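Local coordinates for protein heme peroxidase (Bacteroides thetaiotaomicron, PDB 2GVK) that probably uses heme and hydrogen peroxide to oxidise dyes, as a member of the dye-decolorizing peroxidase family, at residues D140-I153 and N248-Y262. Numbering follows the deposited sequence.
Sequences DETHGFRYMDGKAI and NMPFANTSKGEYGTY. With EDO (1,2-ethanediol), chain J; EDO (1,2-ethanediol), chain H.
Phe145 and Pro250 meet where the two outermost strands of the antiparallel sheet, 136-145 and 245-253, come together, a worked example of how the beta-barrel of a dye-decolorizing peroxidase can bring its N- and C-terminal halves into contact. The short strand segments cross at 114°, and direct backbone hydrogen bonding is confined to one point, Phe145 N to Pro250 O at 3.3 Å. Beside it, Gly144 CA makes a CA-H...O contact with the same carbonyl, 3.1 Å from Pro250 O. A water connects His143 O, to which it donates, with Ala252 N, from which it accepts, while another water joins Ile153 N, Asn248 O and Thr261 OG1, the last also bonded to His195.

Two CH-pi contacts join the apolar side chains. Pro250 CB lies over one face of the Phe145 ring, 4.0 Å from its centroid. Thr142 CG2, set anti to the backbone N, sits over the Phe251 ring at 3.9 Å from the centroid; Gly260 CA takes the opposite face, so the ring is sandwiched. An alanine in place of Thr142 is likely to leave that face of Phe251 poorly filled and to deprive Asp140 OD2 of the threonine's hydrogen bond. Ile153 packs its CB on Pro250 CB at 4.0 Å and reaches further along the hairpin: with CG1 anti to its backbone N (chi1 -157°), it brings CD1 to 4.0 Å from Ala252 CB and to the edge of the Tyr259 ring.

Polar groups close the other end. Asp140 OD1 is salt-bridged to Lys192, whereas OD2 accepts from Thr142 OG1 through its syn lone pair at 2.7 Å. A water links this OD2 to Tyr262 OH, and the same oxygen lies in the tyrosine ring plane at its edge, 3.8 Å from Tyr262 CE2.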
loop_
_atom_site.group_PDB
_atom_site.type_symbol
_atom_site.label_atom_id
_atom_site.label_comp_id
_atom_site.label_asym_id
_atom_site.label_seq_id
_atom_site.Cartn_x
_atom_site.Cartn_y
_atom_site.Cartn_z
ATOM N N ASP A 140 -11.641 17.910 -28.033
ATOM C CA ASP A 140 -11.807 18.053 -26.589
ATOM C C ASP A 140 -10.779 17.235 -25.845
ATOM O O ASP A 140 -10.414 16.133 -26.268
ATOM C CB ASP A 140 -13.201 17.591 -26.139
ATOM C CG ASP A 140 -13.416 17.788 -24.649
ATOM O OD1 ASP A 140 -13.501 18.958 -24.232
ATOM O OD2 ASP A 140 -13.332 16.785 -23.872
ATOM N N GLU A 141 -10.272 17.805 -24.762
ATOM C CA GLU A 141 -9.522 17.044 -23.753
ATOM C C GLU A 141 -10.098 17.343 -22.399
ATOM O O GLU A 141 -10.255 18.509 -22.024
ATOM C CB GLU A 141 -8.036 17.391 -23.770
ATOM C CG GLU A 141 -7.222 16.604 -22.750
ATOM C CD GLU A 141 -5.696 16.740 -22.943
ATOM O OE1 GLU A 141 -5.249 17.096 -24.060
ATOM O OE2 GLU A 141 -4.954 16.519 -21.953
ATOM N N THR A 142 -10.504 16.299 -21.707
ATOM C CA THR A 142 -11.039 16.426 -20.373
ATOM C C THR A 142 -10.289 15.503 -19.434
ATOM O O THR A 142 -10.016 14.326 -19.761
ATOM C CB THR A 142 -12.552 16.090 -20.338
ATOM O OG1 THR A 142 -13.267 16.988 -21.207
ATOM C CG2 THR A 142 -13.103 16.225 -18.933
ATOM N N HIS A 143 -9.921 16.039 -18.275
ATOM C CA HIS A 143 -9.273 15.258 -17.247
ATOM C C HIS A 143 -10.255 14.960 -16.150
ATOM O O HIS A 143 -10.906 15.859 -15.639
ATOM C CB HIS A 143 -8.093 16.010 -16.674
ATOM C CG HIS A 143 -7.061 16.362 -17.682
ATOM N ND1 HIS A 143 -6.100 17.315 -17.455
ATOM C CD2 HIS A 143 -6.879 15.938 -18.952
ATOM C CE1 HIS A 143 -5.340 17.433 -18.533
ATOM N NE2 HIS A 143 -5.799 16.613 -19.456
ATOM N N GLY A 144 -10.333 13.702 -15.763
ATOM C CA GLY A 144 -11.259 13.273 -14.714
ATOM C C GLY A 144 -10.551 12.629 -13.545
ATOM O O GLY A 144 -9.341 12.363 -13.591
ATOM N N PHE A 145 -11.296 12.407 -12.472
ATOM C CA PHE A 145 -10.739 11.824 -11.257
ATOM C C PHE A 145 -11.792 11.017 -10.570
ATOM O O PHE A 145 -12.978 11.339 -10.651
ATOM C CB PHE A 145 -10.244 12.930 -10.309
ATOM C CG PHE A 145 -11.280 13.973 -10.001
ATOM C CD1 PHE A 145 -11.433 15.075 -10.814
ATOM C CD2 PHE A 145 -12.137 13.823 -8.916
ATOM C CE1 PHE A 145 -12.422 16.011 -10.547
ATOM C CE2 PHE A 145 -13.095 14.740 -8.653
ATOM C CZ PHE A 145 -13.246 15.838 -9.462
ATOM N N ARG A 146 -11.368 9.984 -9.858
ATOM C CA ARG A 146 -12.267 9.242 -8.981
ATOM C C ARG A 146 -12.533 10.088 -7.750
ATOM O O ARG A 146 -11.617 10.699 -7.174
ATOM C CB ARG A 146 -11.653 7.907 -8.593
ATOM C CG ARG A 146 -12.599 6.974 -7.888
ATOM C CD ARG A 146 -11.913 5.635 -7.600
ATOM N NE ARG A 146 -12.674 4.819 -6.638
ATOM C CZ ARG A 146 -13.673 4.061 -6.979
ATOM N NH1 ARG A 146 -14.066 4.037 -8.227
ATOM N NH2 ARG A 146 -14.321 3.344 -6.061
ATOM N N TYR A 147 -13.786 10.139 -7.348
ATOM C CA TYR A 147 -14.210 11.008 -6.286
ATOM C C TYR A 147 -14.720 10.160 -5.131
ATOM O O TYR A 147 -15.774 9.530 -5.221
ATOM C CB TYR A 147 -15.309 11.958 -6.815
ATOM C CG TYR A 147 -15.902 12.886 -5.800
ATOM C CD1 TYR A 147 -15.098 13.584 -4.919
ATOM C CD2 TYR A 147 -17.255 13.187 -5.829
ATOM C CE1 TYR A 147 -15.663 14.476 -3.982
ATOM C CE2 TYR A 147 -17.814 14.061 -4.914
ATOM C CZ TYR A 147 -17.015 14.711 -4.012
ATOM O OH TYR A 147 -17.578 15.579 -3.120
HETATM N N MSE A 148 -13.927 10.094 -4.071
HETATM C CA MSE A 148 -14.295 9.328 -2.891
HETATM C C MSE A 148 -14.498 7.852 -3.285
HETATM O O MSE A 148 -13.734 7.308 -4.101
HETATM C CB MSE A 148 -15.576 9.916 -2.249
HETATM C CG MSE A 148 -15.519 11.426 -2.008
HETATM SE SE MSE A 148 -14.335 11.802 -0.544
HETATM C CE MSE A 148 -13.858 13.746 -0.896
ATOM N N ASP A 149 -15.564 7.249 -2.778
ATOM C CA ASP A 149 -15.837 5.825 -3.012
ATOM C C ASP A 149 -16.638 5.622 -4.287
ATOM O O ASP A 149 -17.744 5.038 -4.268
ATOM C CB ASP A 149 -16.566 5.192 -1.793
ATOM C CG ASP A 149 -17.897 5.883 -1.464
ATOM O OD1 ASP A 149 -18.014 7.099 -1.712
ATOM O OD2 ASP A 149 -18.809 5.216 -0.892
ATOM N N GLY A 150 -16.122 6.156 -5.383
ATOM C CA GLY A 150 -16.759 5.989 -6.691
ATOM C C GLY A 150 -17.982 6.857 -6.900
ATOM O O GLY A 150 -18.860 6.522 -7.700
ATOM N N LYS A 151 -18.013 8.015 -6.239
ATOM C CA LYS A 151 -19.125 8.952 -6.406
ATOM C C LYS A 151 -19.029 9.716 -7.702
ATOM O O LYS A 151 -17.944 10.088 -8.155
ATOM C CB LYS A 151 -19.163 9.959 -5.243
ATOM C CG LYS A 151 -19.378 9.346 -3.877
ATOM C CD LYS A 151 -19.517 10.434 -2.824
ATOM C CE LYS A 151 -19.225 9.916 -1.391
ATOM N NZ LYS A 151 -20.118 8.785 -0.998
ATOM N N ALA A 152 -20.184 9.957 -8.306
ATOM C CA ALA A 152 -20.303 10.954 -9.319
ATOM C C ALA A 152 -20.199 12.333 -8.642
ATOM O O ALA A 152 -20.311 12.446 -7.422
ATOM C CB ALA A 152 -21.626 10.816 -10.063
ATOM N N ILE A 153 -19.995 13.353 -9.428
ATOM C CA ILE A 153 -19.713 14.667 -8.890
ATOM C C ILE A 153 -20.951 15.256 -8.148
ATOM O O ILE A 153 -20.818 16.164 -7.320
ATOM C CB ILE A 153 -19.216 15.601 -10.018
ATOM C CG1 ILE A 153 -18.379 16.765 -9.448
ATOM C CG2 ILE A 153 -20.372 16.089 -10.862
ATOM C CD1 ILE A 153 -17.577 17.479 -10.500
ATOM N N ASN A 248 -19.361 7.512 -15.283
ATOM C CA ASN A 248 -19.696 8.924 -15.218
ATOM C C ASN A 248 -18.640 9.704 -14.437
ATOM O O ASN A 248 -18.842 10.031 -13.258
ATOM C CB ASN A 248 -21.065 9.113 -14.569
ATOM C CG ASN A 248 -22.206 8.695 -15.480
ATOM O OD1 ASN A 248 -22.720 9.496 -16.253
ATOM N ND2 ASN A 248 -22.606 7.439 -15.386
HETATM N N MSE A 249 -17.520 9.988 -15.102
HETATM C CA MSE A 249 -16.313 10.470 -14.441
HETATM C C MSE A 249 -16.426 11.955 -14.160
HETATM O O MSE A 249 -16.710 12.742 -15.055
HETATM C CB MSE A 249 -15.085 10.225 -15.315
HETATM C CG MSE A 249 -14.766 8.762 -15.541
HETATM SE SE MSE A 249 -14.823 7.748 -13.877
HETATM C CE MSE A 249 -13.147 8.264 -13.163
ATOM N N PRO A 250 -16.190 12.330 -12.911
ATOM C CA PRO A 250 -16.179 13.726 -12.540
ATOM C C PRO A 250 -15.077 14.529 -13.252
ATOM O O PRO A 250 -13.979 14.036 -13.447
ATOM C CB PRO A 250 -15.882 13.685 -11.028
ATOM C CG PRO A 250 -16.268 12.367 -10.590
ATOM C CD PRO A 250 -16.089 11.447 -11.734
ATOM N N PHE A 251 -15.396 15.761 -13.623
ATOM C CA PHE A 251 -14.381 16.748 -13.999
ATOM C C PHE A 251 -14.841 18.116 -13.516
ATOM O O PHE A 251 -16.051 18.346 -13.320
ATOM C CB PHE A 251 -14.107 16.750 -15.497
ATOM C CG PHE A 251 -15.254 17.233 -16.335
ATOM C CD1 PHE A 251 -16.190 16.345 -16.834
ATOM C CD2 PHE A 251 -15.335 18.549 -16.710
ATOM C CE1 PHE A 251 -17.226 16.794 -17.683
ATOM C CE2 PHE A 251 -16.358 19.000 -17.524
ATOM C CZ PHE A 251 -17.300 18.087 -18.030
ATOM N N ALA A 252 -13.894 19.007 -13.250
ATOM C CA ALA A 252 -14.260 20.317 -12.724
ATOM C C ALA A 252 -13.190 21.333 -12.791
ATOM O O ALA A 252 -11.994 21.013 -12.672
ATOM C CB ALA A 252 -14.706 20.180 -11.257
ATOM N N ASN A 253 -13.627 22.580 -12.958
ATOM C CA ASN A 253 -12.803 23.769 -12.703
ATOM C C ASN A 253 -13.560 24.605 -11.681
ATOM O O ASN A 253 -14.360 25.454 -12.045
ATOM C CB ASN A 253 -12.566 24.573 -13.995
ATOM C CG ASN A 253 -11.683 25.800 -13.775
ATOM O OD1 ASN A 253 -11.697 26.414 -12.694
ATOM N ND2 ASN A 253 -10.916 26.186 -14.819
ATOM N N THR A 254 -13.398 24.276 -10.403
ATOM C CA THR A 254 -14.211 24.878 -9.347
ATOM C C THR A 254 -14.041 26.393 -9.242
ATOM O O THR A 254 -14.942 27.080 -8.839
ATOM C CB THR A 254 -13.925 24.248 -7.988
ATOM O OG1 THR A 254 -12.548 24.402 -7.667
ATOM C CG2 THR A 254 -14.272 22.771 -8.008
ATOM N N SER A 255 -12.872 26.898 -9.630
ATOM C CA SER A 255 -12.608 28.333 -9.535
ATOM C C SER A 255 -13.567 29.111 -10.440
ATOM O O SER A 255 -13.905 30.256 -10.152
ATOM C CB SER A 255 -11.137 28.650 -9.885
ATOM O OG SER A 255 -10.895 28.593 -11.277
ATOM N N LYS A 256 -14.036 28.445 -11.517
ATOM C CA LYS A 256 -15.018 29.026 -12.470
ATOM C C LYS A 256 -16.429 28.524 -12.203
ATOM O O LYS A 256 -17.366 28.828 -12.967
ATOM C CB LYS A 256 -14.624 28.678 -13.903
ATOM C CG LYS A 256 -13.322 29.285 -14.331
ATOM C CD LYS A 256 -12.898 28.810 -15.750
ATOM N N GLY A 257 -16.596 27.770 -11.126
ATOM C CA GLY A 257 -17.883 27.187 -10.790
ATOM C C GLY A 257 -18.344 26.142 -11.793
ATOM O O GLY A 257 -19.539 25.917 -11.945
ATOM N N GLU A 258 -17.390 25.479 -12.455
ATOM C CA GLU A 258 -17.697 24.493 -13.514
ATOM C C GLU A 258 -17.602 23.089 -12.973
ATOM O O GLU A 258 -16.526 22.648 -12.566
ATOM C CB GLU A 258 -16.724 24.643 -14.700
ATOM C CG GLU A 258 -16.944 23.598 -15.824
ATOM C CD GLU A 258 -15.755 23.490 -16.811
ATOM O OE1 GLU A 258 -14.772 24.244 -16.661
ATOM O OE2 GLU A 258 -15.828 22.653 -17.736
ATOM N N TYR A 259 -18.732 22.374 -12.985
ATOM C CA TYR A 259 -18.804 21.005 -12.489
ATOM C C TYR A 259 -19.445 20.149 -13.551
ATOM O O TYR A 259 -20.523 20.498 -14.072
ATOM C CB TYR A 259 -19.638 20.919 -11.229
ATOM C CG TYR A 259 -19.091 21.718 -10.068
ATOM C CD1 TYR A 259 -19.328 23.076 -9.968
ATOM C CD2 TYR A 259 -18.393 21.104 -9.056
ATOM C CE1 TYR A 259 -18.816 23.813 -8.926
ATOM C CE2 TYR A 259 -17.909 21.833 -7.982
ATOM C CZ TYR A 259 -18.128 23.185 -7.928
ATOM O OH TYR A 259 -17.608 23.916 -6.865
ATOM N N GLY A 260 -18.810 19.033 -13.875
ATOM C CA GLY A 260 -19.320 18.164 -14.931
ATOM C C GLY A 260 -19.135 16.674 -14.722
ATOM O O GLY A 260 -18.447 16.227 -13.807
ATOM N N THR A 261 -19.838 15.912 -15.557
ATOM C CA THR A 261 -19.719 14.476 -15.628
ATOM C C THR A 261 -19.367 14.118 -17.064
ATOM O O THR A 261 -20.026 14.574 -18.011
ATOM C CB THR A 261 -21.054 13.788 -15.265
ATOM O OG1 THR A 261 -21.315 13.943 -13.878
ATOM C CG2 THR A 261 -21.010 12.319 -15.600
ATOM N N TYR A 262 -18.311 13.335 -17.239
ATOM C CA TYR A 262 -17.973 12.816 -18.538
ATOM C C TYR A 262 -18.516 11.400 -18.630
ATOM O O TYR A 262 -18.011 10.484 -17.982
ATOM C CB TYR A 262 -16.440 12.842 -18.759
ATOM C CG TYR A 262 -16.027 12.817 -20.226
ATOM C CD1 TYR A 262 -16.142 11.649 -20.975
ATOM C CD2 TYR A 262 -15.556 13.966 -20.871
ATOM C CE1 TYR A 262 -15.817 11.619 -22.298
ATOM C CE2 TYR A 262 -15.214 13.937 -22.216
ATOM C CZ TYR A 262 -15.372 12.750 -22.924
ATOM O OH TYR A 262 -15.027 12.680 -24.266
HETATM C C1 EDO J . -17.778 31.568 -9.494
HETATM O O1 EDO J . -16.574 31.862 -10.220
HETATM C C2 EDO J . -18.069 30.090 -9.612
HETATM O O2 EDO J . -18.893 29.633 -8.546
HETATM C C1 EDO H . -26.326 7.932 -18.885
HETATM O O1 EDO H . -26.107 8.832 -20.010
HETATM C C2 EDO H . -25.568 8.421 -17.626
HETATM O O2 EDO H . -25.311 7.291 -16.714
HETATM O O HOH W 1 -12.866 14.307 -24.675
HETATM O O HOH W 2 -11.165 17.976 -13.942
HETATM O O HOH W 3 -19.535 12.715 -12.185
#